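Local atomic coordinates of chitinase (Chromobacterium violaceum, PDB entry 4TXG), a protein that probably binds chitin and hydrolyses its glycosidic bonds, as a family 18 glycoside hydrolase with a TIM-barrel catalytic domain. Residues Ala411-Leu422 / Ile436-Ala444; Tyr555-Pro566 / Leu577-Lys588. One frame throughout, in Å; residues are numbered along the deposited sequence.

Interaction 1 (Ala411-Leu422 / Ile436-Ala444); sequences AALYDDGKDAEL and IGYLNTDWA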
loop_
_atom_site.group_PDB
_atom_site.type_symbol
_atom_site.label_atom_id
_atom_site.label_comp_id
_atom_site.label_asym_id
_atom_site.label_seq_id
_atom_site.Cartn_x
_atom_site.Cartn_y
_atom_site.Cartn_z
ATOM N N ALA A 411 -11.843 -2.533 6.420
ATOM C CA ALA A 411 -11.273 -1.397 5.706
ATOM C C ALA A 411 -12.027 -0.100 5.998
ATOM O O ALA A 411 -12.444 0.593 5.077
ATOM C CB ALA A 411 -11.278 -1.680 4.210
ATOM N N ALA A 412 -12.222 0.217 7.276
ATOM C CA ALA A 412 -12.923 1.455 7.625
ATOM C C ALA A 412 -12.310 2.673 6.930
ATOM O O ALA A 412 -11.092 2.817 6.884
ATOM C CB ALA A 412 -12.912 1.661 9.144
ATOM N N LEU A 413 -13.150 3.553 6.389
ATOM C CA LEU A 413 -12.644 4.811 5.831
ATOM C C LEU A 413 -12.163 5.755 6.936
ATOM O O LEU A 413 -11.108 6.379 6.819
ATOM C CB LEU A 413 -13.725 5.510 5.005
ATOM C CG LEU A 413 -13.359 6.874 4.416
ATOM C CD1 LEU A 413 -12.133 6.766 3.519
ATOM C CD2 LEU A 413 -14.538 7.454 3.645
ATOM N N TYR A 414 -12.967 5.862 7.991
ATOM C CA TYR A 414 -12.721 6.790 9.097
ATOM C C TYR A 414 -12.664 6.108 10.457
ATOM O O TYR A 414 -13.166 5.005 10.633
ATOM C CB TYR A 414 -13.840 7.828 9.188
ATOM C CG TYR A 414 -13.995 8.798 8.045
ATOM C CD1 TYR A 414 -12.894 9.417 7.463
ATOM C CD2 TYR A 414 -15.266 9.151 7.597
ATOM C CE1 TYR A 414 -13.053 10.335 6.441
ATOM C CE2 TYR A 414 -15.438 10.060 6.576
ATOM C CZ TYR A 414 -14.330 10.654 6.007
ATOM O OH TYR A 414 -14.510 11.568 4.998
ATOM N N ASP A 415 -12.095 6.814 11.426
ATOM C CA ASP A 415 -12.252 6.477 12.836
ATOM C C ASP A 415 -13.651 6.913 13.316
ATOM O O ASP A 415 -14.154 7.947 12.864
ATOM C CB ASP A 415 -11.170 7.173 13.654
ATOM C CG ASP A 415 -11.187 6.753 15.110
ATOM O OD1 ASP A 415 -10.662 5.661 15.413
ATOM O OD2 ASP A 415 -11.739 7.507 15.933
ATOM N N ASP A 416 -14.272 6.134 14.208
ATOM C CA ASP A 416 -15.573 6.504 14.799
ATOM C C ASP A 416 -15.466 6.664 16.315
ATOM O O ASP A 416 -16.476 6.818 17.011
ATOM C CB ASP A 416 -16.670 5.470 14.438
ATOM C CG ASP A 416 -16.503 4.112 15.155
ATOM O OD1 ASP A 416 -15.443 3.844 15.760
ATOM O OD2 ASP A 416 -17.453 3.289 15.091
ATOM N N GLY A 417 -14.240 6.638 16.825
ATOM C CA GLY A 417 -14.006 6.830 18.245
ATOM C C GLY A 417 -14.273 5.578 19.063
ATOM O O GLY A 417 -14.143 5.591 20.291
ATOM N N LYS A 418 -14.634 4.487 18.392
ATOM C CA LYS A 418 -15.084 3.283 19.102
ATOM C C LYS A 418 -14.381 1.986 18.669
ATOM O O LYS A 418 -14.861 0.897 18.981
ATOM C CB LYS A 418 -16.593 3.107 18.918
ATOM C CG LYS A 418 -17.451 4.220 19.497
ATOM C CD LYS A 418 -18.925 3.946 19.219
ATOM C CE LYS A 418 -19.732 5.226 19.101
ATOM N NZ LYS A 418 -19.336 6.013 17.896
ATOM N N ASP A 419 -13.264 2.091 17.950
ATOM C CA ASP A 419 -12.532 0.889 17.536
ATOM C C ASP A 419 -12.135 0.093 18.777
ATOM O O ASP A 419 -11.401 0.596 19.624
ATOM C CB ASP A 419 -11.289 1.243 16.708
ATOM C CG ASP A 419 -10.600 0.007 16.129
ATOM O OD1 ASP A 419 -10.106 -0.831 16.910
ATOM O OD2 ASP A 419 -10.539 -0.126 14.889
ATOM N N ALA A 420 -12.637 -1.137 18.892
ATOM C CA ALA A 420 -12.488 -1.915 20.121
ATOM C C ALA A 420 -11.027 -2.257 20.413
ATOM O O ALA A 420 -10.634 -2.416 21.574
ATOM C CB ALA A 420 -13.323 -3.190 20.041
ATOM N N GLU A 421 -10.222 -2.377 19.359
ATOM C CA GLU A 421 -8.804 -2.675 19.532
ATOM C C GLU A 421 -8.071 -1.458 20.081
ATOM O O GLU A 421 -7.290 -1.562 21.033
ATOM C CB GLU A 421 -8.176 -3.125 18.212
ATOM C CG GLU A 421 -6.728 -3.557 18.341
ATOM C CD GLU A 421 -6.221 -4.301 17.118
ATOM O OE1 GLU A 421 -5.057 -4.758 17.151
ATOM O OE2 GLU A 421 -6.976 -4.446 16.130
ATOM N N LEU A 422 -8.327 -0.300 19.482
ATOM C CA LEU A 422 -7.736 0.949 19.951
ATOM C C LEU A 422 -8.154 1.258 21.387
ATOM O O LEU A 422 -7.341 1.728 22.180
ATOM C CB LEU A 422 -8.118 2.106 19.016
ATOM C CG LEU A 422 -7.540 1.973 17.604
ATOM C CD1 LEU A 422 -7.796 3.254 16.802
ATOM C CD2 LEU A 422 -6.060 1.671 17.658
ATOM N N ILE A 436 -6.773 11.078 18.169
ATOM C CA ILE A 436 -6.603 10.563 16.821
ATOM C C ILE A 436 -6.609 9.041 16.843
ATOM O O ILE A 436 -5.749 8.428 17.470
ATOM C CB ILE A 436 -5.299 11.070 16.196
ATOM C CG1 ILE A 436 -5.369 12.601 16.056
ATOM C CG2 ILE A 436 -5.044 10.394 14.838
ATOM C CD1 ILE A 436 -4.211 13.207 15.314
ATOM N N GLY A 437 -7.591 8.435 16.177
ATOM C CA GLY A 437 -7.605 6.987 15.994
ATOM C C GLY A 437 -7.055 6.645 14.618
ATOM O O GLY A 437 -7.398 7.314 13.654
ATOM N N TYR A 438 -6.221 5.610 14.508
ATOM C CA TYR A 438 -5.429 5.446 13.282
ATOM C C TYR A 438 -5.731 4.220 12.420
ATOM O O TYR A 438 -5.140 4.077 11.352
ATOM C CB TYR A 438 -3.932 5.435 13.624
ATOM C CG TYR A 438 -3.555 4.389 14.640
ATOM C CD1 TYR A 438 -3.257 3.087 14.252
ATOM C CD2 TYR A 438 -3.515 4.702 15.990
ATOM C CE1 TYR A 438 -2.927 2.125 15.190
ATOM C CE2 TYR A 438 -3.180 3.750 16.929
ATOM C CZ TYR A 438 -2.887 2.471 16.527
ATOM O OH TYR A 438 -2.559 1.530 17.475
ATOM N N LEU A 439 -6.631 3.338 12.856
ATOM C CA LEU A 439 -6.914 2.123 12.086
ATOM C C LEU A 439 -7.966 2.399 11.017
ATOM O O LEU A 439 -9.073 1.850 11.048
ATOM C CB LEU A 439 -7.380 0.978 13.003
ATOM C CG LEU A 439 -6.290 0.299 13.836
ATOM C CD1 LEU A 439 -6.862 -0.848 14.656
ATOM C CD2 LEU A 439 -5.166 -0.198 12.926
ATOM N N ASN A 440 -7.623 3.257 10.069
ATOM C CA ASN A 440 -8.575 3.621 9.031
ATOM C C ASN A 440 -7.865 4.186 7.813
ATOM O O ASN A 440 -6.732 4.647 7.901
ATOM C CB ASN A 440 -9.604 4.626 9.574
ATOM C CG ASN A 440 -8.949 5.880 10.141
ATOM O OD1 ASN A 440 -8.687 6.831 9.412
ATOM N ND2 ASN A 440 -8.673 5.879 11.446
ATOM N N THR A 441 -8.550 4.119 6.678
ATOM C CA THR A 441 -8.014 4.516 5.381
ATOM C C THR A 441 -7.582 5.978 5.360
ATOM O O THR A 441 -6.515 6.318 4.832
ATOM C CB THR A 441 -9.078 4.264 4.291
ATOM O OG1 THR A 441 -9.426 2.872 4.313
ATOM C CG2 THR A 441 -8.562 4.634 2.897
ATOM N N ASP A 442 -8.403 6.832 5.960
ATOM C CA ASP A 442 -8.148 8.273 5.979
ATOM C C ASP A 442 -6.833 8.566 6.699
ATOM O O ASP A 442 -6.045 9.403 6.234
ATOM C CB ASP A 442 -9.324 9.007 6.646
ATOM C CG ASP A 442 -9.148 10.512 6.684
ATOM O OD1 ASP A 442 -9.542 11.202 5.714
ATOM O OD2 ASP A 442 -8.640 11.020 7.707
ATOM N N TRP A 443 -6.575 7.861 7.803
ATOM C CA TRP A 443 -5.350 8.109 8.573
ATOM C C TRP A 443 -4.136 7.694 7.749
ATOM O O TRP A 443 -3.141 8.427 7.666
ATOM C CB TRP A 443 -5.354 7.361 9.923
ATOM C CG TRP A 443 -4.077 7.612 10.696
ATOM C CD1 TRP A 443 -3.845 8.605 11.603
ATOM C CD2 TRP A 443 -2.850 6.879 10.580
ATOM N NE1 TRP A 443 -2.549 8.528 12.072
ATOM C CE2 TRP A 443 -1.919 7.473 11.459
ATOM C CE3 TRP A 443 -2.455 5.760 9.828
ATOM C CZ2 TRP A 443 -0.613 7.000 11.604
ATOM C CZ3 TRP A 443 -1.151 5.291 9.961
ATOM C CH2 TRP A 443 -0.243 5.912 10.847
ATOM N N ALA A 444 -4.220 6.516 7.133
ATOM C CA ALA A 444 -3.114 5.998 6.330
ATOM C C ALA A 444 -2.795 6.911 5.148
ATOM O O ALA A 444 -1.630 7.149 4.834
ATOM C CB ALA A 444 -3.435 4.591 5.841
HETATM O O HOH W 1 -12.075 3.029 12.316
HETATM O O HOH W 2 -9.485 4.092 13.532
HETATM O O HOH W 3 -10.955 0.416 12.194
#
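The ring of Tyr414 meets Asp442 at its edge, where CD1 lies 3.7 Å from Asp442 CB. Leu413 CG sits over one face of this ring. The ring and the Asp442 carboxylate are turned 67° apart. That carboxylate is held from outside the contact by Leu730 and Trp591. The Tyr438 ring meets Leu422 obliquely, with CZ 3.5 Å from Leu422 CD2. CB of Tyr438 lies over one face of the Trp443 ring. The Asn440 amide packs against the backbone of Tyr414 and Asp415; its CB is 3.5 Å from Tyr414 C. Its CG stands between the backbone N and the carbonyl carbon (chi1 57°), which brings OD1 back to accept from Trp443 N. This is the N-cap of helix 441-448. ND2 donates to Gly437 O and to a water that also donates to Asp415 OD1. That oxygen is also hydrogen-bonded to Tyr428 OH. Two backbone bonds tie the first turn of helix 441-448 to the loop 411-419; both lie in the long connection between the parallel TIM-barrel strands 391-395 and 457-462. Thr441 N donates to Ala412 O at 2.9 Å, nearly straight at 169°. Asp442 N donates to Leu413 O at 2.9 Å. Asp419 caps the other helix, 420-424, through OD1, while its OD2 is hydrogen-bonded to His400 NE2. Leu439 CD1 is 3.8 Å from Asp419 OD2 and 4.0 Å from Leu422 CD2.

Interaction 2 (Tyr555-Pro566 / Leu577-Lys588); sequences YQRNYNGALAAP and LSTEDEQSIAQK. With CS (cesium ion), chain C.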
loop_
_atom_site.group_PDB
_atom_site.type_symbol
_atom_site.label_atom_id
_atom_site.label_comp_id
_atom_site.label_asym_id
_atom_site.label_seq_id
_atom_site.Cartn_x
_atom_site.Cartn_y
_atom_site.Cartn_z
ATOM N N TYR A 555 -28.549 -13.685 7.028
ATOM C CA TYR A 555 -27.453 -12.727 6.948
ATOM C C TYR A 555 -28.001 -11.329 6.690
ATOM O O TYR A 555 -28.372 -10.997 5.560
ATOM C CB TYR A 555 -26.463 -13.120 5.848
ATOM C CG TYR A 555 -25.737 -14.432 6.090
ATOM C CD1 TYR A 555 -26.324 -15.646 5.751
ATOM C CD2 TYR A 555 -24.460 -14.452 6.643
ATOM C CE1 TYR A 555 -25.658 -16.845 5.952
ATOM C CE2 TYR A 555 -23.785 -15.647 6.852
ATOM C CZ TYR A 555 -24.392 -16.838 6.504
ATOM O OH TYR A 555 -23.732 -18.032 6.713
ATOM N N GLN A 556 -28.061 -10.513 7.736
ATOM C CA GLN A 556 -28.624 -9.170 7.620
ATOM C C GLN A 556 -27.549 -8.149 7.277
ATOM O O GLN A 556 -26.545 -8.039 7.982
ATOM C CB GLN A 556 -29.324 -8.774 8.921
ATOM C CG GLN A 556 -29.761 -7.325 8.964
ATOM C CD GLN A 556 -30.037 -6.845 10.378
ATOM O OE1 GLN A 556 -29.164 -6.912 11.253
ATOM N NE2 GLN A 556 -31.254 -6.362 10.612
ATOM N N ARG A 557 -27.750 -7.391 6.203
ATOM C CA ARG A 557 -26.778 -6.352 5.867
ATOM C C ARG A 557 -26.936 -5.145 6.780
ATOM O O ARG A 557 -28.045 -4.661 7.016
ATOM C CB ARG A 557 -26.907 -5.920 4.405
ATOM C CG ARG A 557 -25.886 -4.851 3.992
ATOM C CD ARG A 557 -26.049 -4.480 2.529
ATOM N NE ARG A 557 -25.109 -3.439 2.116
ATOM C CZ ARG A 557 -25.276 -2.141 2.360
ATOM N NH1 ARG A 557 -26.342 -1.710 3.036
ATOM N NH2 ARG A 557 -24.373 -1.272 1.932
ATOM N N ASN A 558 -25.802 -4.688 7.300
ATOM C CA ASN A 558 -25.716 -3.503 8.131
ATOM C C ASN A 558 -24.810 -2.499 7.456
ATOM O O ASN A 558 -23.946 -2.876 6.672
ATOM C CB ASN A 558 -25.158 -3.846 9.513
ATOM C CG ASN A 558 -26.171 -4.525 10.399
ATOM O OD1 ASN A 558 -26.671 -3.925 11.352
ATOM N ND2 ASN A 558 -26.490 -5.776 10.089
ATOM N N TYR A 559 -24.992 -1.220 7.756
ATOM C CA TYR A 559 -24.068 -0.222 7.229
ATOM C C TYR A 559 -23.837 0.851 8.269
ATOM O O TYR A 559 -24.771 1.295 8.938
ATOM C CB TYR A 559 -24.596 0.408 5.935
ATOM C CG TYR A 559 -23.541 1.209 5.188
ATOM C CD1 TYR A 559 -22.653 0.577 4.333
ATOM C CD2 TYR A 559 -23.433 2.588 5.340
ATOM C CE1 TYR A 559 -21.676 1.286 3.642
ATOM C CE2 TYR A 559 -22.450 3.312 4.654
ATOM C CZ TYR A 559 -21.583 2.650 3.805
ATOM O OH TYR A 559 -20.613 3.339 3.110
ATOM N N ASN A 560 -22.585 1.268 8.401
ATOM C CA ASN A 560 -22.242 2.357 9.295
ATOM C C ASN A 560 -21.572 3.470 8.488
ATOM O O ASN A 560 -20.458 3.298 7.999
ATOM C CB ASN A 560 -21.330 1.835 10.417
ATOM C CG ASN A 560 -20.981 2.895 11.442
ATOM O OD1 ASN A 560 -20.437 3.940 11.108
ATOM N ND2 ASN A 560 -21.283 2.615 12.705
ATOM N N GLY A 561 -22.261 4.602 8.337
ATOM C CA GLY A 561 -21.750 5.697 7.520
ATOM C C GLY A 561 -20.569 6.438 8.133
ATOM O O GLY A 561 -19.792 7.075 7.420
ATOM N N ALA A 562 -20.435 6.370 9.455
ATOM C CA ALA A 562 -19.286 6.980 10.120
ATOM C C ALA A 562 -18.010 6.236 9.749
ATOM O O ALA A 562 -16.925 6.814 9.696
ATOM C CB ALA A 562 -19.493 6.991 11.642
ATOM N N LEU A 563 -18.150 4.943 9.472
ATOM C CA LEU A 563 -17.015 4.097 9.121
ATOM C C LEU A 563 -16.903 3.846 7.617
ATOM O O LEU A 563 -15.885 3.354 7.146
ATOM C CB LEU A 563 -17.131 2.747 9.841
ATOM C CG LEU A 563 -17.096 2.778 11.370
ATOM C CD1 LEU A 563 -17.580 1.455 11.971
ATOM C CD2 LEU A 563 -15.681 3.105 11.822
ATOM N N ALA A 564 -17.961 4.189 6.884
ATOM C CA ALA A 564 -18.157 3.764 5.493
ATOM C C ALA A 564 -17.967 2.252 5.362
ATOM O O ALA A 564 -17.228 1.775 4.501
ATOM C CB ALA A 564 -17.217 4.517 4.541
ATOM N N ALA A 565 -18.657 1.509 6.217
ATOM C CA ALA A 565 -18.454 0.065 6.315
ATOM C C ALA A 565 -19.768 -0.715 6.306
ATOM O O ALA A 565 -20.630 -0.497 7.150
ATOM C CB ALA A 565 -17.670 -0.260 7.568
ATOM N N PRO A 566 -19.928 -1.620 5.330
ATOM C CA PRO A 566 -21.027 -2.582 5.360
ATOM C C PRO A 566 -20.574 -3.895 5.988
ATOM O O PRO A 566 -19.385 -4.217 5.974
ATOM C CB PRO A 566 -21.368 -2.776 3.876
ATOM C CG PRO A 566 -20.038 -2.550 3.154
ATOM C CD PRO A 566 -19.149 -1.707 4.080
ATOM N N LEU A 577 -19.528 -10.822 9.097
ATOM C CA LEU A 577 -18.680 -10.826 7.906
ATOM C C LEU A 577 -18.497 -9.404 7.420
ATOM O O LEU A 577 -19.467 -8.755 7.049
ATOM C CB LEU A 577 -19.287 -11.685 6.787
ATOM C CG LEU A 577 -19.440 -13.177 7.084
ATOM C CD1 LEU A 577 -20.193 -13.866 5.959
ATOM C CD2 LEU A 577 -18.076 -13.810 7.271
ATOM N N SER A 578 -17.262 -8.907 7.438
ATOM C CA SER A 578 -17.010 -7.566 6.926
ATOM C C SER A 578 -17.029 -7.569 5.405
ATOM O O SER A 578 -16.318 -8.347 4.775
ATOM C CB SER A 578 -15.661 -7.034 7.426
ATOM O OG SER A 578 -15.359 -5.816 6.777
ATOM N N THR A 579 -17.836 -6.695 4.816
ATOM C CA THR A 579 -17.979 -6.676 3.368
ATOM C C THR A 579 -17.570 -5.332 2.766
ATOM O O THR A 579 -17.187 -4.397 3.473
ATOM C CB THR A 579 -19.432 -7.007 2.947
ATOM O OG1 THR A 579 -20.333 -6.061 3.537
ATOM C CG2 THR A 579 -19.816 -8.417 3.409
ATOM N N GLU A 580 -17.630 -5.257 1.444
ATOM C CA GLU A 580 -17.357 -4.029 0.710
ATOM C C GLU A 580 -18.296 -4.070 -0.482
ATOM O O GLU A 580 -18.281 -5.040 -1.244
ATOM C CB GLU A 580 -15.885 -3.961 0.275
ATOM C CG GLU A 580 -15.461 -2.652 -0.389
ATOM C CD GLU A 580 -15.129 -1.558 0.619
ATOM O OE1 GLU A 580 -16.002 -1.190 1.431
ATOM O OE2 GLU A 580 -13.986 -1.066 0.610
ATOM N N ASP A 581 -19.150 -3.066 -0.643
ATOM C CA ASP A 581 -20.078 -3.121 -1.776
ATOM C C ASP A 581 -20.348 -1.732 -2.339
ATOM O O ASP A 581 -19.572 -0.807 -2.099
ATOM C CB ASP A 581 -21.385 -3.861 -1.404
ATOM C CG ASP A 581 -22.199 -3.187 -0.298
ATOM O OD1 ASP A 581 -22.082 -1.963 -0.064
ATOM O OD2 ASP A 581 -23.013 -3.913 0.332
ATOM N N GLU A 582 -21.421 -1.581 -3.111
ATOM C CA GLU A 582 -21.574 -0.347 -3.876
ATOM C C GLU A 582 -21.726 0.882 -2.986
ATOM O O GLU A 582 -21.309 1.981 -3.358
ATOM C CB GLU A 582 -22.758 -0.460 -4.834
ATOM C CG GLU A 582 -22.513 -1.495 -5.924
ATOM C CD GLU A 582 -23.788 -2.153 -6.425
ATOM O OE1 GLU A 582 -24.143 -3.252 -5.922
ATOM O OE2 GLU A 582 -24.423 -1.581 -7.336
ATOM N N GLN A 583 -22.305 0.706 -1.804
ATOM C CA GLN A 583 -22.516 1.863 -0.938
ATOM C C GLN A 583 -21.186 2.371 -0.386
ATOM O O GLN A 583 -20.938 3.583 -0.370
ATOM C CB GLN A 583 -23.480 1.535 0.210
ATOM C CG GLN A 583 -23.892 2.782 1.014
ATOM C CD GLN A 583 -24.969 2.487 2.045
ATOM O OE1 GLN A 583 -25.375 1.337 2.215
ATOM N NE2 GLN A 583 -25.441 3.528 2.733
ATOM N N SER A 584 -20.320 1.455 0.051
ATOM C CA SER A 584 -19.054 1.873 0.643
ATOM C C SER A 584 -18.059 2.314 -0.427
ATOM O O SER A 584 -17.291 3.254 -0.210
ATOM C CB SER A 584 -18.447 0.759 1.508
ATOM O OG SER A 584 -18.311 -0.469 0.811
ATOM N N ILE A 585 -18.081 1.650 -1.582
ATOM C CA ILE A 585 -17.243 2.070 -2.696
ATOM C C ILE A 585 -17.632 3.488 -3.143
ATOM O O ILE A 585 -16.756 4.305 -3.418
ATOM C CB ILE A 585 -17.330 1.073 -3.894
ATOM C CG1 ILE A 585 -16.673 -0.263 -3.520
ATOM C CG2 ILE A 585 -16.654 1.653 -5.139
ATOM C CD1 ILE A 585 -15.210 -0.147 -3.101
ATOM N N ALA A 586 -18.929 3.800 -3.175
ATOM C CA ALA A 586 -19.344 5.141 -3.594
ATOM C C ALA A 586 -18.876 6.189 -2.593
ATOM O O ALA A 586 -18.438 7.282 -2.972
ATOM C CB ALA A 586 -20.852 5.215 -3.771
ATOM N N GLN A 587 -18.976 5.853 -1.311
ATOM C CA GLN A 587 -18.538 6.757 -0.254
ATOM C C GLN A 587 -17.009 6.967 -0.311
ATOM O O GLN A 587 -16.528 8.091 -0.210
ATOM C CB GLN A 587 -18.987 6.221 1.123
ATOM C CG GLN A 587 -18.645 7.146 2.291
ATOM C CD GLN A 587 -19.445 6.884 3.566
ATOM O OE1 GLN A 587 -20.245 5.948 3.647
ATOM N NE2 GLN A 587 -19.219 7.724 4.581
ATOM N N LYS A 588 -16.247 5.897 -0.521
ATOM C CA LYS A 588 -14.792 6.022 -0.629
ATOM C C LYS A 588 -14.390 6.754 -1.904
ATOM O O LYS A 588 -13.434 7.535 -1.909
ATOM C CB LYS A 588 -14.130 4.647 -0.581
ATOM C CG LYS A 588 -14.202 4.028 0.815
ATOM C CD LYS A 588 -13.554 2.650 0.856
ATOM C CE LYS A 588 -13.683 2.033 2.249
ATOM N NZ LYS A 588 -12.964 0.716 2.341
HETATM CS CS CS C . -31.180 -11.249 4.475
HETATM O O HOH W 4 -27.486 0.944 3.827
HETATM O O HOH W 5 -15.442 -0.331 4.059
HETATM O O HOH W 6 -16.858 -3.601 6.865
#
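Arg557 reaches from strand 556-560 to the start of helix 582-594. Its CG is anti to the backbone N (chi1 -179°), and the extended chain carries the guanidinium from CB to the helix start. CD passes 3.8 Å from Asp581 OD2. Arg557 NE donates to Asp581 OD2 at 2.8 Å. NH2 donates to Asp581 OD1 at 3.1 Å, so the two groups form a side-on salt bridge, nearly coplanar at 18°. Both carboxylate oxygens use their syn lone pairs. NH2 also donates to Gln583 OE1 at 2.8 Å. NH1 adds a weak bond to the same oxygen and shares a water with it. These bonds in the guanidinium plane fix its rotation. Lys526 is a second cationic partner of Asp581 OD2.

The Gln583 amide stacks on one face of the Tyr559 ring, the planes only 5° apart, and Gln583 CG makes a CH-pi contact there. At the ring edge, Tyr559 OH donates to Gln587 OE1 at 2.7 Å. Gln587 NE2 donates to Gly561 O at 3.0 Å, on a lone pair. Gln587 CD packs on Ala564 CB at 3.4 Å. Pro566 CG packs 3.6 Å from Ser584 OG. Asp581 and Ser584 form the helix capping box. The antiparallel sheet holding strand 556-560 comes between barrel strands 457-462 and 599-603 in sequence, and helix 582-594 leads back into the latter, consistent with the small alpha+beta insertion domain of many family 18 chitinases.

In the fold
Interactions 1 and 2 lie side by side in the family 18 domain, their centres 15 Å apart. They touch directly. Leu413 N is 2.8 Å from Leu563 O, a probable hydrogen bond that ties the loop of interaction 1 to the hairpin of interaction 2. Lys588 NZ is 2.8 Å from Ala411 O, a probable hydrogen bond, and the same amine forms a salt bridge with Glu580 OE2. Tyr414 CB packs on Ala562 O at 3.3 Å. Strand 457-462 of the barrel sheet touches both contacts, through Ala411 and Thr441 in one and Glu580, Ile585 and Lys588 in the other. Tyr555 O binds a cesium ion together with Glu529 O and Ser554 OG.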